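Local atomic coordinates of methyltransferase domain-containing protein (Serratia marcescens, PDB entry 7CLU), a protein that transfers methyl groups from S-adenosylmethionine to oxygen, serving as an O-methyltransferase in the pathway that makes prodigiosin. Residues 193-198 / 217-222; 239-244 / 272-277; 230-235 / 262-267. All coordinates share one frame; numbering follows the deposited sequence.

Contact 1. Residues 193-198 / 217-222; sequences IALAIC and GERIDV
Ala196 and Ile197 pair with Asp221 and Val222 in a parallel ladder at one edge of the central sheet, where neighbouring strands form the two arms of a beta-alpha-beta unit of the Rossmann-like methyltransferase domain. The register sets Ala196 beside Asp221 and Ile197 beside Val222. Two backbone bonds hold it: Asp221 N gives to Leu195 O at 3.0 Å, and Ile197 N to Asp221 O at 2.7 Å, the latter almost straight on to the carbonyl.

Ahead of Asp221, the side chain of Arg219 makes the link. Its chain bends at chi2 (75°) and swings the guanidinium back over residues 193-195, where NH2 and NH1 grip a single oxygen, Ile193 O, end-on at 2.8 and 3.0 Å. That oxygen lies in the guanidinium plane, while Leu195 CD1 lies over one face of the group, toward its rim, 3.6 Å from Arg219 NH1. Arginine suits the place because it offers two donors at its rim and a flat surface for a leucine methyl. A water bridges Leu195 N and Arg219 O; another links Leu195 O to Asp221 OD2, a carboxylate suited to this exposed edge.

The branched Ile220 packs by both arms: CG1 against Leu195 CB, and CG2 against Ile197 CD1 at 3.9 Å. CG1 of Ile220 stands beside the backbone N, opposite the carbonyl carbon (chi1 -58°), which turns it back to the leucine.

Helix 181-189 covers Leu195, Ile197 and Ile220, and helix 201-214, the crossover of the unit, receives Ile197, Ile220 and Val222. On the other edge of 194-199 lies strand 171-175, whereas 221-224 is the outermost strand on this edge of the sheet within the chain.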
ATOM      1  N   ILE A 193      31.060  25.325  20.081  1.00 32.59           N
ATOM      2  CA  ILE A 193      30.924  25.563  18.649  1.00 32.67           C
ATOM      3  C   ILE A 193      29.772  26.533  18.402  1.00 33.99           C
ATOM      4  O   ILE A 193      28.713  26.432  19.033  1.00 31.41           O
ATOM      5  CB  ILE A 193      30.733  24.239  17.882  1.00 30.04           C
ATOM      6  CG1 ILE A 193      30.680  24.507  16.371  1.00 25.27           C
ATOM      7  CG2 ILE A 193      29.479  23.493  18.365  1.00 30.76           C
ATOM      8  CD1 ILE A 193      30.381  23.287  15.528  1.00 27.10           C
ATOM      9  N   ALA A 194      29.993  27.500  17.507  1.00 28.32           N
ATOM     10  CA  ALA A 194      28.934  28.430  17.143  1.00 29.72           C
ATOM     11  C   ALA A 194      27.918  27.737  16.232  1.00 26.07           C
ATOM     12  O   ALA A 194      28.253  26.838  15.455  1.00 24.67           O
ATOM     13  CB  ALA A 194      29.521  29.662  16.452  1.00 25.84           C
ATOM     14  N   LEU A 195      26.664  28.152  16.339  1.00 26.55           N
ATOM     15  CA  LEU A 195      25.580  27.390  15.737  1.00 24.41           C
ATOM     16  C   LEU A 195      24.538  28.313  15.125  1.00 27.73           C
ATOM     17  O   LEU A 195      24.170  29.335  15.711  1.00 26.14           O
ATOM     18  CB  LEU A 195      24.901  26.476  16.767  1.00 26.75           C
ATOM     19  CG  LEU A 195      25.723  25.322  17.344  1.00 24.54           C
ATOM     20  CD1 LEU A 195      24.935  24.646  18.465  1.00 27.82           C
ATOM     21  CD2 LEU A 195      26.059  24.318  16.250  1.00 23.68           C
ATOM     22  N   ALA A 196      24.020  27.901  13.974  1.00 24.99           N
ATOM     23  CA  ALA A 196      23.069  28.721  13.241  1.00 28.96           C
ATOM     24  C   ALA A 196      22.206  27.831  12.362  1.00 24.11           C
ATOM     25  O   ALA A 196      22.608  26.736  11.962  1.00 25.19           O
ATOM     26  CB  ALA A 196      23.774  29.779  12.383  1.00 25.05           C
ATOM     27  N   ILE A 197      21.016  28.321  12.054  1.00 28.02           N
ATOM     28  CA  ILE A 197      20.172  27.712  11.044  1.00 26.69           C
ATOM     29  C   ILE A 197      19.823  28.782  10.019  1.00 25.54           C
ATOM     30  O   ILE A 197      19.493  29.910  10.392  1.00 28.66           O
ATOM     31  CB  ILE A 197      18.900  27.115  11.663  1.00 27.61           C
ATOM     32  CG1 ILE A 197      19.270  26.005  12.663  1.00 29.06           C
ATOM     33  CG2 ILE A 197      17.978  26.610  10.564  1.00 30.92           C
ATOM     34  CD1 ILE A 197      18.172  25.690  13.626  1.00 29.07           C
ATOM     35  N   CYS A 198      19.888  28.427   8.742  1.00 27.40           N
ATOM     36  CA  CYS A 198      19.454  29.307   7.656  1.00 27.45           C
ATOM     37  C   CYS A 198      18.057  28.897   7.190  1.00 25.59           C
ATOM     38  O   CYS A 198      17.864  27.757   6.761  1.00 30.24           O
ATOM     39  CB  CYS A 198      20.431  29.255   6.489  1.00 27.53           C
ATOM     40  SG  CYS A 198      19.994  30.428   5.180  0.93 30.86           S
ATOM     41  N   GLY A 217      17.329  29.948  22.103  1.00 30.79           N
ATOM     42  CA  GLY A 217      17.260  31.133  21.255  1.00 33.77           C
ATOM     43  C   GLY A 217      18.539  31.950  21.231  1.00 33.65           C
ATOM     44  O   GLY A 217      18.815  32.654  20.251  1.00 33.44           O
ATOM     45  N   GLU A 218      19.326  31.899  22.306  1.00 31.29           N
ATOM     46  CA  GLU A 218      20.623  32.567  22.279  1.00 34.18           C
ATOM     47  C   GLU A 218      21.739  31.651  21.811  1.00 34.17           C
ATOM     48  O   GLU A 218      22.757  32.139  21.305  1.00 36.16           O
ATOM     49  CB  GLU A 218      20.968  33.119  23.658  1.00 39.47           C
ATOM     50  CG  GLU A 218      20.042  34.221  24.114  1.00 40.61           C
ATOM     51  CD  GLU A 218      20.591  34.962  25.314  1.00 51.44           C
ATOM     52  OE1 GLU A 218      20.173  36.121  25.529  1.00 59.83           O
ATOM     53  OE2 GLU A 218      21.442  34.386  26.039  1.00 53.52           O
ATOM     54  N   ARG A 219      21.564  30.341  21.952  1.00 25.62           N
ATOM     55  CA  ARG A 219      22.598  29.386  21.581  1.00 28.90           C
ATOM     56  C   ARG A 219      22.677  29.165  20.071  1.00 30.80           C
ATOM     57  O   ARG A 219      23.760  28.876  19.543  1.00 29.93           O
ATOM     58  CB  ARG A 219      22.333  28.056  22.297  1.00 27.88           C
ATOM     59  CG  ARG A 219      23.394  26.996  22.086  1.00 29.71           C
ATOM     60  CD  ARG A 219      24.660  27.293  22.884  1.00 31.07           C
ATOM     61  NE  ARG A 219      25.708  26.314  22.602  1.00 32.59           N
ATOM     62  CZ  ARG A 219      26.463  26.329  21.508  1.00 31.62           C
ATOM     63  NH1 ARG A 219      26.287  27.276  20.589  1.00 29.31           N
ATOM     64  NH2 ARG A 219      27.393  25.395  21.324  1.00 28.36           N
ATOM     65  N   ILE A 220      21.550  29.279  19.369  1.00 27.98           N
ATOM     66  CA  ILE A 220      21.444  28.930  17.953  1.00 26.63           C
ATOM     67  C   ILE A 220      20.819  30.108  17.210  1.00 28.21           C
ATOM     68  O   ILE A 220      19.659  30.458  17.456  1.00 27.56           O
ATOM     69  CB  ILE A 220      20.611  27.650  17.747  1.00 29.46           C
ATOM     70  CG1 ILE A 220      21.226  26.471  18.523  1.00 26.37           C
ATOM     71  CG2 ILE A 220      20.469  27.314  16.261  1.00 25.79           C
ATOM     72  CD1 ILE A 220      20.304  25.263  18.569  1.00 28.25           C
ATOM     73  N   ASP A 221      21.583  30.724  16.314  1.00 25.57           N
ATOM     74  CA  ASP A 221      21.052  31.843  15.545  1.00 27.37           C
ATOM     75  C   ASP A 221      20.222  31.350  14.366  1.00 29.96           C
ATOM     76  O   ASP A 221      20.481  30.290  13.787  1.00 26.30           O
ATOM     77  CB  ASP A 221      22.177  32.735  15.025  1.00 28.59           C
ATOM     78  CG  ASP A 221      22.924  33.447  16.136  1.00 36.41           C
ATOM     79  OD1 ASP A 221      22.278  33.904  17.102  1.00 36.34           O
ATOM     80  OD2 ASP A 221      24.164  33.549  16.037  1.00 44.84           O
ATOM     81  N   VAL A 222      19.220  32.141  14.003  1.00 31.34           N
ATOM     82  CA  VAL A 222      18.453  31.926  12.785  1.00 32.65           C
ATOM     83  C   VAL A 222      18.810  33.055  11.836  1.00 33.30           C
ATOM     84  O   VAL A 222      18.607  34.231  12.161  1.00 31.92           O
ATOM     85  CB  VAL A 222      16.943  31.882  13.051  1.00 32.24           C
ATOM     86  CG1 VAL A 222      16.199  31.461  11.790  1.00 36.07           C
ATOM     87  CG2 VAL A 222      16.650  30.919  14.186  1.00 36.27           C
TER
HETATM   88  O   HOH W   1      26.127  29.825  18.601  1.00 30.78           O
HETATM   89  O   HOH W   2      25.652  31.302  15.439  1.00 38.57           O

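Contact 2. Residues 239-244 / 272-277; sequences LIHLGW and IASETP
Strands 239-243 and 272-275 run parallel, their axes 22° apart, and are laced by bonds from Ile272 N to Ile240 O, Leu242 N to Ile272 O and Ser274 N to Leu242 O, with a weak one from Trp244 N to Ser274 O as the first strand ends.

His241 and Ile272 lie side by side on one face of the sheet, followed by Gly243 and Ser274. With CG of His241 anti to the backbone N (chi1 172°), the imidazole leans along the sheet and NE2 meets Ser274 OG at 2.6 Å; either atom could be the donor. Glycine suits position 243 because the imidazole already lies where a side chain would go, with Gly243 N over the rim of one ring face. At the start of the pair, Leu239 CD1 packs on Ile272 CD1 at 3.7 Å, branched apolar chains filling a buried place.

At the C-terminal ends of the strands, Trp244 crosses Glu275 and Thr276 obliquely. Glu275 OE1 lies at the indole edge, 3.9 Å from Trp244 CD1, with carboxylate and ring planes 68° apart. The glutamate chain folds at chi2, which brings OE2 to 3.5 Å from Trp244 CA. Its oxygens accept from the backbone: OE2 from Leu246 N and OE1 from His247 N. One water joins Glu275 OE2 to Leu242 O, and a second accepts from Thr276 N and lies close to OE1.

Through the buried His241 and Ser274 a polar chain runs from Asp174, at ND1, to Arg331, an S-adenosylhomocysteine-binding residue; bonds at both ring nitrogens probably fix the rotation of the imidazole. Glu275 holds the backbone of His247, the predicted proton acceptor, whose ring stacks on Trp244; this grip is consistent with a second-shell role in placing that residue.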
ATOM      1  N   LEU A 239      31.549  24.871   8.774  1.00 26.92           N
ATOM      2  CA  LEU A 239      30.824  23.636   8.483  1.00 25.58           C
ATOM      3  C   LEU A 239      29.382  23.980   8.124  1.00 26.31           C
ATOM      4  O   LEU A 239      28.692  24.659   8.896  1.00 24.43           O
ATOM      5  CB  LEU A 239      30.855  22.648   9.668  1.00 25.28           C
ATOM      6  CG  LEU A 239      30.121  21.307   9.436  1.00 26.86           C
ATOM      7  CD1 LEU A 239      30.684  20.527   8.239  1.00 26.90           C
ATOM      8  CD2 LEU A 239      30.155  20.433  10.683  1.00 30.33           C
ATOM      9  N   ILE A 240      28.937  23.522   6.948  1.00 24.91           N
ATOM     10  CA  ILE A 240      27.581  23.758   6.461  1.00 26.08           C
ATOM     11  C   ILE A 240      26.944  22.416   6.146  1.00 25.82           C
ATOM     12  O   ILE A 240      27.570  21.552   5.520  1.00 26.93           O
ATOM     13  CB  ILE A 240      27.565  24.656   5.201  1.00 24.31           C
ATOM     14  CG1 ILE A 240      28.303  25.970   5.465  1.00 25.76           C
ATOM     15  CG2 ILE A 240      26.135  24.944   4.771  1.00 22.00           C
ATOM     16  CD1 ILE A 240      27.504  26.942   6.257  1.00 25.30           C
ATOM     17  N   HIS A 241      25.681  22.255   6.542  1.00 22.67           N
ATOM     18  CA  HIS A 241      24.981  20.992   6.373  1.00 24.44           C
ATOM     19  C   HIS A 241      23.635  21.237   5.719  1.00 24.44           C
ATOM     20  O   HIS A 241      22.936  22.200   6.050  1.00 23.89           O
ATOM     21  CB  HIS A 241      24.747  20.253   7.720  1.00 19.99           C
ATOM     22  CG  HIS A 241      23.869  19.045   7.582  1.00 24.78           C
ATOM     23  ND1 HIS A 241      22.598  18.976   8.112  1.00 23.02           N
ATOM     24  CD2 HIS A 241      24.069  17.873   6.930  1.00 21.98           C
ATOM     25  CE1 HIS A 241      22.064  17.803   7.824  1.00 22.98           C
ATOM     26  NE2 HIS A 241      22.931  17.118   7.098  1.00 25.10           N
ATOM     27  N   LEU A 242      23.280  20.350   4.797  1.00 23.73           N
ATOM     28  CA  LEU A 242      22.000  20.389   4.099  1.00 24.30           C
ATOM     29  C   LEU A 242      21.361  19.028   4.324  1.00 25.81           C
ATOM     30  O   LEU A 242      21.860  18.013   3.820  1.00 22.18           O
ATOM     31  CB  LEU A 242      22.187  20.701   2.617  1.00 21.36           C
ATOM     32  CG  LEU A 242      20.920  20.768   1.742  1.00 23.85           C
ATOM     33  CD1 LEU A 242      20.056  21.937   2.175  1.00 22.67           C
ATOM     34  CD2 LEU A 242      21.283  20.897   0.281  1.00 23.27           C
ATOM     35  N   GLY A 243      20.280  19.002   5.097  1.00 22.19           N
ATOM     36  CA  GLY A 243      19.702  17.739   5.518  1.00 26.84           C
ATOM     37  C   GLY A 243      18.639  17.165   4.598  1.00 24.27           C
ATOM     38  O   GLY A 243      17.507  17.641   4.603  1.00 27.83           O
ATOM     39  N   TRP A 244      19.010  16.170   3.786  1.00 24.29           N
ATOM     40  CA  TRP A 244      18.063  15.338   3.036  1.00 24.16           C
ATOM     41  C   TRP A 244      17.164  16.160   2.112  1.00 28.80           C
ATOM     42  O   TRP A 244      15.955  15.933   2.031  1.00 29.39           O
ATOM     43  CB  TRP A 244      17.233  14.479   3.997  1.00 25.18           C
ATOM     44  CG  TRP A 244      16.812  13.174   3.419  1.00 27.83           C
ATOM     45  CD1 TRP A 244      17.281  12.587   2.276  1.00 30.84           C
ATOM     46  CD2 TRP A 244      15.807  12.304   3.935  1.00 28.10           C
ATOM     47  NE1 TRP A 244      16.643  11.391   2.065  1.00 26.43           N
ATOM     48  CE2 TRP A 244      15.732  11.193   3.071  1.00 26.61           C
ATOM     49  CE3 TRP A 244      14.972  12.347   5.057  1.00 30.22           C
ATOM     50  CZ2 TRP A 244      14.836  10.143   3.283  1.00 32.55           C
ATOM     51  CZ3 TRP A 244      14.090  11.288   5.276  1.00 34.51           C
ATOM     52  CH2 TRP A 244      14.036  10.203   4.395  1.00 29.94           C
ATOM     53  N   ILE A 272      28.469  19.422   4.049  1.00 22.70           N
ATOM     54  CA  ILE A 272      27.973  18.064   4.156  1.00 24.88           C
ATOM     55  C   ILE A 272      26.501  18.055   3.761  1.00 21.26           C
ATOM     56  O   ILE A 272      25.710  18.830   4.300  1.00 22.68           O
ATOM     57  CB  ILE A 272      28.117  17.503   5.579  1.00 23.45           C
ATOM     58  CG1 ILE A 272      29.570  17.576   6.082  1.00 26.18           C
ATOM     59  CG2 ILE A 272      27.550  16.100   5.616  1.00 20.95           C
ATOM     60  CD1 ILE A 272      29.772  16.972   7.509  1.00 25.71           C
ATOM     61  N   ALA A 273      26.131  17.170   2.849  1.00 23.46           N
ATOM     62  CA  ALA A 273      24.730  16.855   2.600  1.00 25.92           C
ATOM     63  C   ALA A 273      24.456  15.469   3.162  1.00 21.94           C
ATOM     64  O   ALA A 273      25.196  14.535   2.852  1.00 26.47           O
ATOM     65  CB  ALA A 273      24.414  16.871   1.108  1.00 22.04           C
ATOM     66  N   SER A 274      23.407  15.327   3.968  1.00 22.97           N
ATOM     67  CA  SER A 274      22.977  14.008   4.415  1.00 22.93           C
ATOM     68  C   SER A 274      21.871  13.528   3.476  1.00 26.60           C
ATOM     69  O   SER A 274      20.908  14.255   3.234  1.00 27.54           O
ATOM     70  CB  SER A 274      22.497  14.012   5.872  1.00 27.38           C
ATOM     71  OG  SER A 274      21.595  15.058   6.183  1.00 24.52           O
ATOM     72  N   GLU A 275      22.053  12.339   2.901  1.00 26.75           N
ATOM     73  CA  GLU A 275      21.076  11.767   1.981  1.00 30.31           C
ATOM     74  C   GLU A 275      20.962  10.279   2.269  1.00 27.82           C
ATOM     75  O   GLU A 275      21.702   9.727   3.098  1.00 23.16           O
ATOM     76  CB  GLU A 275      21.449  11.990   0.498  1.00 25.11           C
ATOM     77  CG  GLU A 275      21.597  13.446   0.072  1.00 26.54           C
ATOM     78  CD  GLU A 275      20.264  14.093  -0.228  1.00 27.35           C
ATOM     79  OE1 GLU A 275      19.409  13.426  -0.860  1.00 27.09           O
ATOM     80  OE2 GLU A 275      20.073  15.264   0.173  1.00 25.65           O
ATOM     81  N   THR A 276      20.010   9.636   1.583  1.00 25.94           N
ATOM     82  CA  THR A 276      19.811   8.183   1.631  1.00 26.26           C
ATOM     83  C   THR A 276      20.046   7.655   0.220  1.00 25.55           C
ATOM     84  O   THR A 276      19.092   7.447  -0.537  1.00 27.61           O
ATOM     85  CB  THR A 276      18.407   7.799   2.111  1.00 29.68           C
ATOM     86  OG1 THR A 276      17.414   8.376   1.235  1.00 26.23           O
ATOM     87  CG2 THR A 276      18.178   8.264   3.545  1.00 29.58           C
ATOM     88  N   PRO A 277      21.293   7.414  -0.166  1.00 30.32           N
ATOM     89  CA  PRO A 277      21.566   7.021  -1.554  1.00 30.65           C
ATOM     90  C   PRO A 277      21.096   5.613  -1.867  1.00 28.66           C
ATOM     91  O   PRO A 277      21.004   4.743  -0.995  1.00 27.78           O
ATOM     92  CB  PRO A 277      23.092   7.115  -1.662  1.00 27.42           C
ATOM     93  CG  PRO A 277      23.514   7.980  -0.478  1.00 33.88           C
ATOM     94  CD  PRO A 277      22.523   7.702   0.593  1.00 28.76           C
TER
HETATM   95  O   HOH W   3      20.688  17.288   1.450  1.00 26.17           O
HETATM   96  O   HOH W   4      18.318  11.040  -0.364  1.00 25.95           O

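Contact 3. Residues 230-235 / 262-267; sequences GDLPIG and YRAMPA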
ATOM      1  N   GLY A 230      20.245  31.481  -4.081  1.00 35.09           N
ATOM      2  CA  GLY A 230      21.646  31.533  -3.718  1.00 29.30           C
ATOM      3  C   GLY A 230      22.004  32.642  -2.765  1.00 35.12           C
ATOM      4  O   GLY A 230      23.191  32.856  -2.501  1.00 35.51           O
ATOM      5  N   ASP A 231      21.015  33.354  -2.243  1.00 34.02           N
ATOM      6  CA  ASP A 231      21.204  34.386  -1.238  1.00 28.96           C
ATOM      7  C   ASP A 231      21.453  33.689   0.104  1.00 32.57           C
ATOM      8  O   ASP A 231      20.527  33.379   0.853  1.00 30.72           O
ATOM      9  CB  ASP A 231      19.980  35.289  -1.213  1.00 35.93           C
ATOM     10  CG  ASP A 231      19.992  36.259  -0.067  1.00 44.06           C
ATOM     11  OD1 ASP A 231      21.094  36.708   0.320  1.00 49.11           O
ATOM     12  OD2 ASP A 231      18.893  36.572   0.446  1.00 46.59           O
ATOM     13  N   LEU A 232      22.726  33.445   0.408  1.00 29.24           N
ATOM     14  CA  LEU A 232      23.135  32.602   1.532  1.00 34.17           C
ATOM     15  C   LEU A 232      24.169  33.335   2.371  1.00 30.24           C
ATOM     16  O   LEU A 232      25.373  33.291   2.055  1.00 32.56           O
ATOM     17  CB  LEU A 232      23.689  31.273   1.034  1.00 29.20           C
ATOM     18  CG  LEU A 232      22.660  30.404   0.315  1.00 29.84           C
ATOM     19  CD1 LEU A 232      23.331  29.307  -0.492  1.00 29.31           C
ATOM     20  CD2 LEU A 232      21.658  29.828   1.324  1.00 26.11           C
ATOM     21  N   PRO A 233      23.758  34.015   3.435  1.00 31.00           N
ATOM     22  CA  PRO A 233      24.736  34.682   4.313  1.00 31.51           C
ATOM     23  C   PRO A 233      25.395  33.670   5.240  1.00 34.28           C
ATOM     24  O   PRO A 233      25.181  33.642   6.452  1.00 36.40           O
ATOM     25  CB  PRO A 233      23.868  35.694   5.064  1.00 32.39           C
ATOM     26  CG  PRO A 233      22.568  35.011   5.202  1.00 34.56           C
ATOM     27  CD  PRO A 233      22.380  34.178   3.930  1.00 34.23           C
ATOM     28  N   ILE A 234      26.198  32.796   4.649  1.00 31.82           N
ATOM     29  CA  ILE A 234      26.737  31.640   5.347  1.00 34.91           C
ATOM     30  C   ILE A 234      28.266  31.661   5.369  1.00 34.61           C
ATOM     31  O   ILE A 234      28.893  30.653   5.668  1.00 36.19           O
ATOM     32  CB  ILE A 234      26.196  30.336   4.730  1.00 34.96           C
ATOM     33  CG1 ILE A 234      26.803  30.084   3.350  1.00 31.72           C
ATOM     34  CG2 ILE A 234      24.676  30.405   4.605  1.00 27.13           C
ATOM     35  CD1 ILE A 234      26.262  28.830   2.652  1.00 29.88           C
ATOM     36  N   GLY A 235      28.868  32.821   5.086  1.00 33.23           N
ATOM     37  CA  GLY A 235      30.319  32.922   4.964  1.00 31.81           C
ATOM     38  C   GLY A 235      31.086  32.747   6.264  1.00 35.72           C
ATOM     39  O   GLY A 235      32.267  32.372   6.233  1.00 34.03           O
ATOM     40  N   TYR A 262      28.343  26.435  -2.591  1.00 32.32           N
ATOM     41  CA  TYR A 262      29.786  26.528  -2.789  1.00 34.23           C
ATOM     42  C   TYR A 262      30.232  27.978  -2.909  1.00 33.77           C
ATOM     43  O   TYR A 262      31.224  28.382  -2.287  1.00 34.03           O
ATOM     44  CB  TYR A 262      30.197  25.752  -4.038  1.00 33.81           C
ATOM     45  CG  TYR A 262      31.678  25.810  -4.307  1.00 37.70           C
ATOM     46  CD1 TYR A 262      32.541  24.909  -3.698  1.00 38.46           C
ATOM     47  CD2 TYR A 262      32.223  26.777  -5.157  1.00 40.04           C
ATOM     48  CE1 TYR A 262      33.903  24.952  -3.925  1.00 38.02           C
ATOM     49  CE2 TYR A 262      33.591  26.833  -5.388  1.00 39.92           C
ATOM     50  CZ  TYR A 262      34.425  25.913  -4.769  1.00 40.94           C
ATOM     51  OH  TYR A 262      35.785  25.944  -4.986  1.00 46.04           O
ATOM     52  N   ARG A 263      29.501  28.775  -3.691  1.00 31.31           N
ATOM     53  CA  ARG A 263      29.888  30.165  -3.910  1.00 35.35           C
ATOM     54  C   ARG A 263      29.848  30.950  -2.607  1.00 36.51           C
ATOM     55  O   ARG A 263      30.709  31.802  -2.355  1.00 35.41           O
ATOM     56  CB  ARG A 263      28.970  30.799  -4.955  1.00 31.41           C
ATOM     57  CG  ARG A 263      29.363  32.212  -5.342  1.00 41.89           C
ATOM     58  CD  ARG A 263      28.593  32.706  -6.559  1.00 43.35           C
ATOM     59  NE  ARG A 263      27.162  32.838  -6.296  1.00 47.76           N
ATOM     60  CZ  ARG A 263      26.227  32.042  -6.808  1.00 46.19           C
ATOM     61  NH1 ARG A 263      26.570  31.046  -7.621  1.00 46.73           N
ATOM     62  NH2 ARG A 263      24.947  32.248  -6.511  1.00 42.70           N
ATOM     63  N   ALA A 264      28.881  30.641  -1.744  1.00 36.27           N
ATOM     64  CA  ALA A 264      28.679  31.397  -0.515  1.00 32.57           C
ATOM     65  C   ALA A 264      29.556  30.932   0.640  1.00 31.16           C
ATOM     66  O   ALA A 264      29.722  31.685   1.606  1.00 32.46           O
ATOM     67  CB  ALA A 264      27.203  31.335  -0.112  1.00 34.59           C
ATOM     68  N   MET A 265      30.139  29.737   0.551  1.00 32.19           N
ATOM     69  CA  MET A 265      30.910  29.173   1.649  1.00 32.07           C
ATOM     70  C   MET A 265      32.199  29.956   1.871  1.00 33.49           C
ATOM     71  O   MET A 265      32.733  30.557   0.939  1.00 33.87           O
ATOM     72  CB  MET A 265      31.278  27.723   1.362  1.00 30.18           C
ATOM     73  CG  MET A 265      30.200  26.724   1.692  1.00 36.01           C
ATOM     74  SD  MET A 265      30.588  25.153   0.909  0.72 32.71           S
ATOM     75  CE  MET A 265      32.117  24.738   1.757  1.00 32.18           C
ATOM     76  N   PRO A 266      32.743  29.926   3.085  1.00 34.20           N
ATOM     77  CA  PRO A 266      34.080  30.490   3.294  1.00 32.20           C
ATOM     78  C   PRO A 266      35.129  29.632   2.608  1.00 37.36           C
ATOM     79  O   PRO A 266      34.934  28.436   2.373  1.00 33.88           O
ATOM     80  CB  PRO A 266      34.247  30.461   4.816  1.00 36.72           C
ATOM     81  CG  PRO A 266      33.411  29.283   5.257  1.00 32.83           C
ATOM     82  CD  PRO A 266      32.211  29.295   4.312  1.00 32.00           C
ATOM     83  N   ALA A 267      36.250  30.263   2.270  1.00 39.02           N
ATOM     84  CA  ALA A 267      37.366  29.514   1.719  1.00 41.04           C
ATOM     85  C   ALA A 267      37.841  28.490   2.740  1.00 38.04           C
ATOM     86  O   ALA A 267      37.884  28.764   3.943  1.00 41.40           O
ATOM     87  CB  ALA A 267      38.509  30.454   1.330  1.00 41.70           C
TER
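Ala264 points its methyl at Leu232 and Ile234, and the three side chains meet there. CB of Ala264 stands 3.7 Å from Leu232 CB and also 3.7 Å from Ile234 CG1, while the carbonyl of Leu232 closes in beside it, O to CB 3.4 Å. A short residue suits this spot because the loop backbone comes so near the helix.

Ile234 reaches the alanine by an uncommon torsion: CG1 sits between the backbone N and the carbonyl carbon (chi1 71°), from where the arm extends along the alanine with CD1 at 3.8 Å from Ala264 CB. Leu232 meets the methyl with its CB, and beyond this contact its side chain packs on Val227, a residue of the S-adenosylhomocysteine site.

In the Rossmann-like domain this is the place where the loop running from strand 221-224 to strand 239-243 crosses the last turn of helix 251-264. Pro233 centres an inverse gamma turn that leaves it facing away; Leu232 faces the helix and Ile234 bends its arm to it, and these two also touch Ile261.

Past the helix end, Gly235 O sits over the face of the Pro266 ring, nearest CB at 3.1 Å. At the far end the guanidinium of Arg263 comes obliquely to the backbone of Gly230, NH2 to CA 4.4 Å, while NH2 bonds to Asn260. Gly230 has a positive phi of 86°; a side chain there would run into that guanidinium and, at these backbone angles, would also press against the carbonyl O of the preceding residue.

In the fold
Read from the N terminus, contact 1 comes first: segments 193-198 and 217-222 close the loop over helix 201-214 before the other two open, so it stands in series with both. Contacts 2 and 3 cross, because their segments alternate along the chain (230-235, 239-244, 262-267, 272-277). Contact 3 ties the loop leading into strand 239-243 to the end of helix 251-264, and contact 2 joins the strands that precede and follow that helix. Contacts 1 and 2 lie in the same sheet, about 18 Å apart between centres, without touching. Contact 3 reaches both: Leu232 packs on Cys198, while Ile234 and Met265 pack on Ile240.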